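Local structure of DUF305 domain-containing protein (Deinococcus radiodurans R1, 3BT5) at residues 54-68 against 131-145. The protein is of unknown function, but its family belongs to the ferritin clan and its chain folds into a mainly helical bundle. Sequence-based numbering, arbitrary orientation. Where two conformers were deposited one is given.
Sequences QREQMRQMEAMLGRW and RPEVERLARQIVVTQ
Glu133 holds CG between its backbone N and carbonyl carbon (chi1 60°) and is extended beyond, which carries its carboxylate to Arg67 and Trp68 in the C-terminal part of helix 41-68. Arg67 bends at chi3 (-64°), laying its guanidinium over the backbone of Ala63 and Met64 while its edge meets the acid. Arg67 NH2 donates to Glu133 OE1 at 2.7 Å in a salt bridge, reaching the syn side but tilted from both planes. The other oxygen has two protein donors. Trp68 NE1 donates a hydrogen bond to Glu133 OE2 at 3.1 Å; the oxygen sits in the indole plane although the N-H arrives from above the carboxylate. Arg131 NE makes a hydrogen-bonded salt bridge to Glu133 OE2 at 2.9 Å from the anti side. A water links Arg67 NE to Glu133 OE2, so the carboxylate's rotation is fixed by several bonds. Arg131 NH1 also hydrogen-bonds the carbonyl O of Pro7, tying in the N-terminal segment that precedes helix 11-37.

Inward of this network the contact turns apolar. Val134 CG2 meets the indole edge 3.6 Å from Trp68 CH2. Met61 and Met64 each have two modelled conformers; in one, Met61 CG lies 3.9 Å from Leu137 CD2, and Met64 SD approaches methyls of Val134 and Leu137.

Farther along, Gln57 is a knob in the hole formed by Gln140, Ile141, Thr144 and Gln145. Its OE1 accepts a hydrogen bond from His24 of helix 11-37, while Gln57 NE2 faces Thr144 OG1 at 3.3 Å.

The segment axes run nearly antiparallel (166°), 11.3 Å apart at closest approach, as neighbouring helices of the bundle. The three donor residues and water around Glu133 would probably stabilise its anionic form, tying the start of helix 132-158 to the C-terminal turns of helix 41-68.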
ATOM      1  N   GLN A  54       2.326  -0.480  -6.995  1.00 17.07           N
ATOM      2  CA  GLN A  54       1.717  -1.401  -6.036  0.70 16.54           C
ATOM      3  C   GLN A  54       1.242  -2.665  -6.751  1.00 16.56           C
ATOM      4  O   GLN A  54       1.420  -3.775  -6.247  1.00 17.35           O
ATOM      5  CB  GLN A  54       0.557  -0.720  -5.301  0.70 16.45           C
ATOM      6  CG  GLN A  54       0.973   0.415  -4.355  0.70 21.26           C
ATOM      7  CD  GLN A  54       1.329  -0.085  -2.948  0.70 23.16           C
ATOM      8  OE1 GLN A  54       0.453  -0.476  -2.163  0.70 23.25           O
ATOM      9  NE2 GLN A  54       2.612  -0.072  -2.626  0.70 26.34           N
ATOM     10  N   ARG A  55       0.646  -2.509  -7.939  1.00 16.29           N
ATOM     11  CA  ARG A  55       0.185  -3.685  -8.670  1.00 16.40           C
ATOM     12  C   ARG A  55       1.332  -4.636  -9.061  1.00 16.21           C
ATOM     13  O   ARG A  55       1.165  -5.858  -9.041  1.00 17.87           O
ATOM     14  CB  ARG A  55      -0.623  -3.259  -9.902  1.00 17.79           C
ATOM     15  CG  ARG A  55      -2.008  -2.778  -9.535  1.00 18.64           C
ATOM     16  CD  ARG A  55      -2.748  -2.200 -10.727  1.00 21.89           C
ATOM     17  NE  ARG A  55      -3.014  -3.224 -11.729  1.00 23.28           N
ATOM     18  CZ  ARG A  55      -3.842  -3.058 -12.751  1.00 27.61           C
ATOM     19  NH1 ARG A  55      -4.507  -1.914 -12.871  1.00 30.74           N
ATOM     20  NH2 ARG A  55      -4.021  -4.034 -13.642  1.00 28.83           N
ATOM     21  N   GLU A  56       2.485  -4.085  -9.430  1.00 17.70           N
ATOM     22  CA  GLU A  56       3.636  -4.921  -9.777  1.00 17.36           C
ATOM     23  C   GLU A  56       4.027  -5.785  -8.587  1.00 18.92           C
ATOM     24  O   GLU A  56       4.295  -6.978  -8.723  1.00 18.96           O
ATOM     25  CB  GLU A  56       4.819  -4.052 -10.182  1.00 21.09           C
ATOM     26  CG  GLU A  56       6.044  -4.852 -10.622  1.00 24.81           C
ATOM     27  CD  GLU A  56       7.304  -3.988 -10.795  1.00 33.08           C
ATOM     28  OE1 GLU A  56       7.207  -2.741 -10.769  1.00 41.02           O
ATOM     29  OE2 GLU A  56       8.403  -4.570 -10.952  1.00 44.60           O
ATOM     30  N   GLN A  57       4.031  -5.199  -7.395  1.00 16.85           N
ATOM     31  CA  GLN A  57       4.364  -5.990  -6.231  1.00 16.96           C
ATOM     32  C   GLN A  57       3.251  -6.975  -5.852  1.00 14.69           C
ATOM     33  O   GLN A  57       3.536  -8.090  -5.392  1.00 15.21           O
ATOM     34  CB  GLN A  57       4.724  -5.057  -5.078  1.00 18.52           C
ATOM     35  CG  GLN A  57       6.117  -4.451  -5.338  1.00 21.77           C
ATOM     36  CD  GLN A  57       6.512  -3.334  -4.409  1.00 24.09           C
ATOM     37  OE1 GLN A  57       5.792  -2.992  -3.467  1.00 23.41           O
ATOM     38  NE2 GLN A  57       7.688  -2.750  -4.665  1.00 25.83           N
ATOM     39  N   MET A  58       1.989  -6.604  -6.080  1.00 14.65           N
ATOM     40  CA  MET A  58       0.895  -7.536  -5.845  1.00 14.10           C
ATOM     41  C   MET A  58       1.040  -8.753  -6.738  1.00 15.09           C
ATOM     42  O   MET A  58       0.795  -9.871  -6.284  1.00 14.97           O
ATOM     43  CB  MET A  58      -0.453  -6.871  -6.099  1.00 14.95           C
ATOM     44  CG  MET A  58      -0.728  -5.801  -5.046  1.00 14.68           C
ATOM     45  SD  MET A  58      -2.245  -4.849  -5.437  1.00 18.78           S
ATOM     46  CE  MET A  58      -3.490  -6.070  -5.049  1.00 21.17           C
ATOM     47  N   ARG A  59       1.401  -8.564  -8.009  1.00 15.28           N
ATOM     48  CA  ARG A  59       1.545  -9.735  -8.876  1.00 15.16           C
ATOM     49  C   ARG A  59       2.609 -10.696  -8.335  1.00 15.11           C
ATOM     50  O   ARG A  59       2.468 -11.943  -8.440  1.00 15.66           O
ATOM     51  CB  ARG A  59       1.912  -9.290 -10.293  1.00 16.70           C
ATOM     52  CG  ARG A  59       0.746  -8.585 -11.013  1.00 17.28           C
ATOM     53  CD  ARG A  59       0.973  -8.451 -12.521  1.00 20.90           C
ATOM     54  NE  ARG A  59       2.209  -7.760 -12.855  1.00 22.30           N
ATOM     55  CZ  ARG A  59       2.352  -6.435 -12.900  1.00 23.27           C
ATOM     56  NH1 ARG A  59       1.328  -5.626 -12.618  1.00 22.89           N
ATOM     57  NH2 ARG A  59       3.531  -5.908 -13.251  1.00 27.93           N
ATOM     58  N   GLN A  60       3.700 -10.141  -7.806  1.00 15.45           N
ATOM     59  CA  GLN A  60       4.766 -10.965  -7.216  1.00 16.32           C
ATOM     60  C   GLN A  60       4.262 -11.708  -5.990  1.00 15.82           C
ATOM     61  O   GLN A  60       4.601 -12.878  -5.776  1.00 16.98           O
ATOM     62  CB  GLN A  60       5.950 -10.092  -6.795  1.00 19.09           C
ATOM     63  CG  GLN A  60       6.704  -9.408  -7.921  1.00 24.85           C
ATOM     64  CD  GLN A  60       7.912  -8.660  -7.400  1.00 30.04           C
ATOM     65  OE1 GLN A  60       8.747  -9.225  -6.675  1.00 39.28           O
ATOM     66  NE2 GLN A  60       8.010  -7.382  -7.744  1.00 37.62           N
ATOM     67  N   MET A  61       3.492 -11.026  -5.152  1.00 14.46           N
ATOM     68  CA  MET A  61       2.939 -11.656  -3.961  0.70 14.44           C
ATOM     69  C   MET A  61       1.939 -12.751  -4.284  1.00 13.71           C
ATOM     70  O   MET A  61       1.923 -13.815  -3.643  1.00 14.71           O
ATOM     71  CB  MET A  61       2.273 -10.592  -3.094  0.70 13.85           C
ATOM     72  CG  MET A  61       3.315  -9.634  -2.539  0.70 15.08           C
ATOM     73  SD  MET A  61       2.666  -8.546  -1.287  0.70 18.74           S
ATOM     74  CE  MET A  61       2.407  -7.116  -2.248  0.70 16.79           C
ATOM     75  N   GLU A  62       1.082 -12.492  -5.278  1.00 14.33           N
ATOM     76  CA  GLU A  62       0.127 -13.505  -5.727  1.00 15.26           C
ATOM     77  C   GLU A  62       0.875 -14.751  -6.206  1.00 15.63           C
ATOM     78  O   GLU A  62       0.490 -15.883  -5.899  1.00 16.02           O
ATOM     79  CB  GLU A  62      -0.738 -12.917  -6.859  1.00 15.09           C
ATOM     80  CG  GLU A  62      -1.783 -11.948  -6.300  1.00 15.17           C
ATOM     81  CD  GLU A  62      -2.380 -10.979  -7.323  1.00 15.92           C
ATOM     82  OE1 GLU A  62      -1.827 -10.788  -8.445  1.00 16.65           O
ATOM     83  OE2 GLU A  62      -3.417 -10.368  -6.988  1.00 20.27           O
ATOM     84  N   ALA A  63       1.939 -14.538  -6.972  1.00 15.59           N
ATOM     85  CA  ALA A  63       2.700 -15.678  -7.500  1.00 16.37           C
ATOM     86  C   ALA A  63       3.319 -16.480  -6.357  1.00 16.84           C
ATOM     87  O   ALA A  63       3.321 -17.701  -6.373  1.00 17.88           O
ATOM     88  CB  ALA A  63       3.776 -15.196  -8.445  1.00 18.90           C
ATOM     89  N   MET A  64       3.825 -15.777  -5.350  0.70 16.84           N
ATOM     90  CA  MET A  64       4.414 -16.435  -4.193  0.70 17.78           C
ATOM     91  C   MET A  64       3.397 -17.316  -3.479  0.70 18.50           C
ATOM     92  O   MET A  64       3.681 -18.458  -3.138  0.70 19.33           O
ATOM     93  CB  MET A  64       4.904 -15.377  -3.225  0.70 22.80           C
ATOM     94  CG  MET A  64       6.342 -15.520  -2.934  0.70 20.25           C
ATOM     95  SD  MET A  64       7.001 -14.184  -1.941  0.70 21.04           S
ATOM     96  CE  MET A  64       8.242 -13.541  -3.061  0.70 20.15           C
ATOM     97  N   LEU A  65       2.221 -16.754  -3.199  1.00 17.27           N
ATOM     98  CA  LEU A  65       1.194 -17.505  -2.512  1.00 18.16           C
ATOM     99  C   LEU A  65       0.798 -18.705  -3.385  1.00 18.07           C
ATOM    100  O   LEU A  65       0.647 -19.802  -2.880  1.00 20.98           O
ATOM    101  CB  LEU A  65      -0.003 -16.643  -2.182  1.00 19.16           C
ATOM    102  CG  LEU A  65       0.270 -15.536  -1.149  1.00 17.69           C
ATOM    103  CD1 LEU A  65      -1.046 -14.803  -0.927  1.00 21.92           C
ATOM    104  CD2 LEU A  65       0.771 -16.131   0.160  1.00 18.54           C
ATOM    105  N   GLY A  66       0.640 -18.485  -4.682  1.00 17.23           N
ATOM    106  CA  GLY A  66       0.326 -19.605  -5.581  1.00 18.44           C
ATOM    107  C   GLY A  66       1.369 -20.716  -5.539  1.00 19.41           C
ATOM    108  O   GLY A  66       1.025 -21.920  -5.461  1.00 22.33           O
ATOM    109  N   ARG A  67       2.641 -20.336  -5.629  1.00 19.10           N
ATOM    110  CA  ARG A  67       3.727 -21.334  -5.575  1.00 21.04           C
ATOM    111  C   ARG A  67       3.752 -22.091  -4.262  1.00 21.60           C
ATOM    112  O   ARG A  67       4.068 -23.291  -4.226  1.00 26.87           O
ATOM    113  CB  ARG A  67       5.104 -20.696  -5.798  1.00 21.39           C
ATOM    114  CG  ARG A  67       5.325 -20.148  -7.190  1.00 22.72           C
ATOM    115  CD  ARG A  67       6.809 -19.845  -7.442  1.00 24.88           C
ATOM    116  NE  ARG A  67       7.334 -18.786  -6.570  1.00 25.67           N
ATOM    117  CZ  ARG A  67       7.278 -17.486  -6.856  1.00 26.27           C
ATOM    118  NH1 ARG A  67       6.695 -17.073  -7.976  1.00 28.60           N
ATOM    119  NH2 ARG A  67       7.797 -16.595  -6.019  1.00 25.14           N
ATOM    120  N   TRP A  68       3.447 -21.386  -3.174  1.00 21.97           N
ATOM    121  CA  TRP A  68       3.504 -21.998  -1.847  1.00 21.14           C
ATOM    122  C   TRP A  68       2.262 -22.825  -1.577  1.00 24.58           C
ATOM    123  O   TRP A  68       2.189 -23.542  -0.570  1.00 26.80           O
ATOM    124  CB  TRP A  68       3.597 -20.909  -0.770  1.00 20.49           C
ATOM    125  CG  TRP A  68       4.837 -20.118  -0.847  1.00 19.70           C
ATOM    126  CD1 TRP A  68       5.969 -20.405  -1.562  1.00 21.32           C
ATOM    127  CD2 TRP A  68       5.092 -18.882  -0.160  1.00 16.94           C
ATOM    128  NE1 TRP A  68       6.913 -19.426  -1.367  1.00 22.05           N
ATOM    129  CE2 TRP A  68       6.401 -18.477  -0.509  1.00 20.22           C
ATOM    130  CE3 TRP A  68       4.337 -18.076   0.705  1.00 17.87           C
ATOM    131  CZ2 TRP A  68       6.976 -17.316  -0.020  1.00 21.18           C
ATOM    132  CZ3 TRP A  68       4.911 -16.895   1.189  1.00 18.58           C
ATOM    133  CH2 TRP A  68       6.217 -16.526   0.828  1.00 20.82           C
ATOM    134  N   ARG A 131      13.662 -16.446   3.926  1.00 33.75           N
ATOM    135  CA  ARG A 131      13.741 -17.083   2.605  1.00 29.33           C
ATOM    136  C   ARG A 131      14.142 -16.046   1.545  1.00 27.56           C
ATOM    137  O   ARG A 131      13.575 -14.980   1.503  1.00 28.41           O
ATOM    138  CB  ARG A 131      12.356 -17.630   2.306  1.00 33.84           C
ATOM    139  CG  ARG A 131      12.105 -18.113   0.929  1.00 32.56           C
ATOM    140  CD  ARG A 131      10.664 -18.615   0.843  1.00 33.68           C
ATOM    141  NE  ARG A 131      10.513 -19.630  -0.194  1.00 35.28           N
ATOM    142  CZ  ARG A 131      10.621 -20.932   0.033  1.00 42.88           C
ATOM    143  NH1 ARG A 131      10.872 -21.374   1.260  1.00 42.37           N
ATOM    144  NH2 ARG A 131      10.473 -21.793  -0.958  1.00 46.04           N
ATOM    145  N   PRO A 132      15.151 -16.347   0.709  1.00 27.30           N
ATOM    146  CA  PRO A 132      15.669 -15.338  -0.226  1.00 26.53           C
ATOM    147  C   PRO A 132      14.633 -14.527  -1.017  1.00 25.63           C
ATOM    148  O   PRO A 132      14.760 -13.300  -1.104  1.00 25.86           O
ATOM    149  CB  PRO A 132      16.590 -16.149  -1.151  1.00 29.60           C
ATOM    150  CG  PRO A 132      17.104 -17.255  -0.247  1.00 29.90           C
ATOM    151  CD  PRO A 132      15.914 -17.612   0.641  1.00 30.26           C
ATOM    152  N   GLU A 133      13.624 -15.176  -1.594  1.00 25.01           N
ATOM    153  CA  GLU A 133      12.644 -14.439  -2.396  1.00 24.34           C
ATOM    154  C   GLU A 133      11.813 -13.495  -1.546  1.00 21.43           C
ATOM    155  O   GLU A 133      11.349 -12.449  -2.033  1.00 22.12           O
ATOM    156  CB  GLU A 133      11.723 -15.387  -3.154  1.00 26.01           C
ATOM    157  CG  GLU A 133      10.909 -16.333  -2.264  1.00 24.84           C
ATOM    158  CD  GLU A 133      10.024 -17.261  -3.082  1.00 25.19           C
ATOM    159  OE1 GLU A 133       9.812 -16.957  -4.272  1.00 30.04           O
ATOM    160  OE2 GLU A 133       9.543 -18.284  -2.559  1.00 26.02           O
ATOM    161  N   VAL A 134      11.641 -13.853  -0.275  1.00 20.13           N
ATOM    162  CA  VAL A 134      10.896 -12.992   0.639  1.00 19.81           C
ATOM    163  C   VAL A 134      11.772 -11.814   1.017  1.00 19.56           C
ATOM    164  O   VAL A 134      11.311 -10.680   1.037  1.00 19.49           O
ATOM    165  CB  VAL A 134      10.376 -13.762   1.889  1.00 20.53           C
ATOM    166  CG1 VAL A 134       9.718 -12.813   2.895  1.00 22.59           C
ATOM    167  CG2 VAL A 134       9.374 -14.846   1.451  1.00 23.41           C
ATOM    168  N   GLU A 135      13.060 -12.062   1.257  1.00 22.03           N
ATOM    169  CA  GLU A 135      13.969 -10.962   1.561  1.00 23.87           C
ATOM    170  C   GLU A 135      14.020  -9.969   0.401  1.00 21.93           C
ATOM    171  O   GLU A 135      14.003  -8.750   0.607  1.00 21.73           O
ATOM    172  CB  GLU A 135      15.391 -11.479   1.884  1.00 26.64           C
ATOM    173  CG  GLU A 135      16.300 -10.347   2.366  1.00 34.98           C
ATOM    174  CD  GLU A 135      17.744 -10.751   2.572  1.00 39.36           C
ATOM    175  OE1 GLU A 135      18.130 -11.864   2.144  1.00 45.40           O
ATOM    176  OE2 GLU A 135      18.493  -9.934   3.159  1.00 48.54           O
ATOM    177  N   ARG A 136      14.070 -10.496  -0.817  0.70 21.69           N
ATOM    178  CA  ARG A 136      14.153  -9.656  -2.012  0.70 23.23           C
ATOM    179  C   ARG A 136      12.902  -8.784  -2.110  0.70 20.15           C
ATOM    180  O   ARG A 136      12.985  -7.555  -2.284  0.70 21.46           O
ATOM    181  CB  ARG A 136      14.316 -10.534  -3.259  0.70 25.73           C
ATOM    182  CG  ARG A 136      14.587  -9.779  -4.552  0.70 31.32           C
ATOM    183  CD  ARG A 136      14.936 -10.731  -5.704  0.70 35.27           C
ATOM    184  NE  ARG A 136      13.859 -11.681  -5.996  0.70 39.48           N
ATOM    185  CZ  ARG A 136      13.939 -13.000  -5.813  0.70 41.30           C
ATOM    186  NH1 ARG A 136      12.902 -13.776  -6.112  0.70 36.90           N
ATOM    187  NH2 ARG A 136      15.052 -13.548  -5.336  0.70 43.36           N
ATOM    188  N   LEU A 137      11.744  -9.423  -1.995  1.00 18.75           N
ATOM    189  CA  LEU A 137      10.453  -8.709  -2.032  1.00 19.90           C
ATOM    190  C   LEU A 137      10.394  -7.636  -0.948  1.00 17.73           C
ATOM    191  O   LEU A 137       9.989  -6.484  -1.188  1.00 18.54           O
ATOM    192  CB  LEU A 137       9.321  -9.697  -1.805  1.00 21.21           C
ATOM    193  CG  LEU A 137       7.940  -9.067  -1.583  1.00 21.55           C
ATOM    194  CD1 LEU A 137       7.456  -8.435  -2.884  1.00 25.08           C
ATOM    195  CD2 LEU A 137       6.924 -10.102  -1.056  1.00 22.96           C
ATOM    196  N   ALA A 138      10.823  -8.008   0.252  1.00 17.57           N
ATOM    197  CA  ALA A 138      10.812  -7.061   1.365  1.00 17.60           C
ATOM    198  C   ALA A 138      11.669  -5.832   1.059  1.00 17.81           C
ATOM    199  O   ALA A 138      11.263  -4.681   1.303  1.00 18.43           O
ATOM    200  CB  ALA A 138      11.290  -7.735   2.639  1.00 19.63           C
ATOM    201  N   ARG A 139      12.877  -6.062   0.561  0.70 19.05           N
ATOM    202  CA  ARG A 139      13.729  -4.936   0.201  0.70 21.36           C
ATOM    203  C   ARG A 139      13.060  -4.046  -0.852  0.70 19.93           C
ATOM    204  O   ARG A 139      13.071  -2.805  -0.734  0.70 21.12           O
ATOM    205  CB  ARG A 139      15.098  -5.452  -0.253  0.70 23.40           C
ATOM    206  CG  ARG A 139      15.813  -6.203   0.868  0.70 30.37           C
ATOM    207  CD  ARG A 139      17.272  -6.528   0.574  0.70 33.58           C
ATOM    208  NE  ARG A 139      17.896  -7.160   1.738  0.70 39.80           N
ATOM    209  CZ  ARG A 139      18.363  -6.496   2.795  0.70 42.47           C
ATOM    210  NH1 ARG A 139      18.292  -5.172   2.839  0.70 43.95           N
ATOM    211  NH2 ARG A 139      18.907  -7.155   3.812  0.70 42.50           N
ATOM    212  N   GLN A 140      12.465  -4.657  -1.874  1.00 20.72           N
ATOM    213  CA  GLN A 140      11.771  -3.877  -2.923  1.00 21.86           C
ATOM    214  C   GLN A 140      10.624  -3.041  -2.365  1.00 19.04           C
ATOM    215  O   GLN A 140      10.435  -1.880  -2.743  1.00 20.20           O
ATOM    216  CB  GLN A 140      11.269  -4.771  -4.059  1.00 23.89           C
ATOM    217  CG  GLN A 140      12.389  -5.406  -4.884  1.00 30.35           C
ATOM    218  CD  GLN A 140      11.904  -6.576  -5.734  1.00 39.49           C
ATOM    219  OE1 GLN A 140      10.701  -6.818  -5.857  1.00 42.37           O
ATOM    220  NE2 GLN A 140      12.847  -7.314  -6.315  1.00 44.42           N
ATOM    221  N   ILE A 141       9.836  -3.639  -1.485  1.00 17.82           N
ATOM    222  CA  ILE A 141       8.735  -2.922  -0.853  1.00 17.72           C
ATOM    223  C   ILE A 141       9.249  -1.699  -0.100  1.00 16.94           C
ATOM    224  O   ILE A 141       8.723  -0.589  -0.279  1.00 19.07           O
ATOM    225  CB  ILE A 141       7.929  -3.842   0.089  1.00 17.29           C
ATOM    226  CG1 ILE A 141       7.146  -4.879  -0.721  1.00 18.13           C
ATOM    227  CG2 ILE A 141       7.014  -3.013   1.012  1.00 17.54           C
ATOM    228  CD1 ILE A 141       6.545  -6.000   0.123  1.00 19.93           C
ATOM    229  N   VAL A 142      10.281  -1.883   0.731  1.00 17.87           N
ATOM    230  CA  VAL A 142      10.769  -0.788   1.562  1.00 18.11           C
ATOM    231  C   VAL A 142      11.284   0.347   0.669  1.00 19.80           C
ATOM    232  O   VAL A 142      10.959   1.511   0.869  1.00 20.05           O
ATOM    233  CB  VAL A 142      11.853  -1.252   2.593  1.00 20.13           C
ATOM    234  CG1 VAL A 142      12.539  -0.049   3.282  1.00 24.27           C
ATOM    235  CG2 VAL A 142      11.248  -2.174   3.637  1.00 24.25           C
ATOM    236  N   VAL A 143      12.080  -0.003  -0.333  1.00 18.92           N
ATOM    237  CA  VAL A 143      12.651   1.018  -1.216  1.00 20.28           C
ATOM    238  C   VAL A 143      11.544   1.809  -1.932  1.00 19.45           C
ATOM    239  O   VAL A 143      11.561   3.043  -1.987  1.00 21.69           O
ATOM    240  CB  VAL A 143      13.608   0.341  -2.245  1.00 23.54           C
ATOM    241  CG1 VAL A 143      13.961   1.283  -3.394  1.00 26.33           C
ATOM    242  CG2 VAL A 143      14.879  -0.081  -1.553  1.00 26.45           C
ATOM    243  N   THR A 144      10.591   1.083  -2.500  1.00 21.42           N
ATOM    244  CA  THR A 144       9.537   1.705  -3.271  1.00 23.00           C
ATOM    245  C   THR A 144       8.654   2.578  -2.368  1.00 20.13           C
ATOM    246  O   THR A 144       8.296   3.721  -2.738  1.00 22.01           O
ATOM    247  CB  THR A 144       8.719   0.633  -4.006  1.00 28.12           C
ATOM    248  OG1 THR A 144       9.586  -0.030  -4.939  1.00 30.36           O
ATOM    249  CG2 THR A 144       7.551   1.265  -4.755  1.00 32.47           C
ATOM    250  N   GLN A 145       8.318   2.072  -1.184  1.00 18.97           N
ATOM    251  CA  GLN A 145       7.431   2.826  -0.278  1.00 18.89           C
ATOM    252  C   GLN A 145       8.134   4.110   0.122  1.00 16.94           C
ATOM    253  O   GLN A 145       7.493   5.158   0.192  1.00 16.75           O
ATOM    254  CB  GLN A 145       7.157   2.084   1.048  1.00 22.15           C
ATOM    255  CG  GLN A 145       6.484   0.772   1.045  1.00 27.86           C
ATOM    256  CD  GLN A 145       5.329   0.804   0.176  1.00 24.17           C
ATOM    257  OE1 GLN A 145       5.404   0.356  -0.967  1.00 36.95           O
ATOM    258  NE2 GLN A 145       4.215   1.358   0.677  1.00 24.13           N
TER
HETATM  259  O   HOH W   1       8.538 -19.953  -4.384  1.00 38.13           O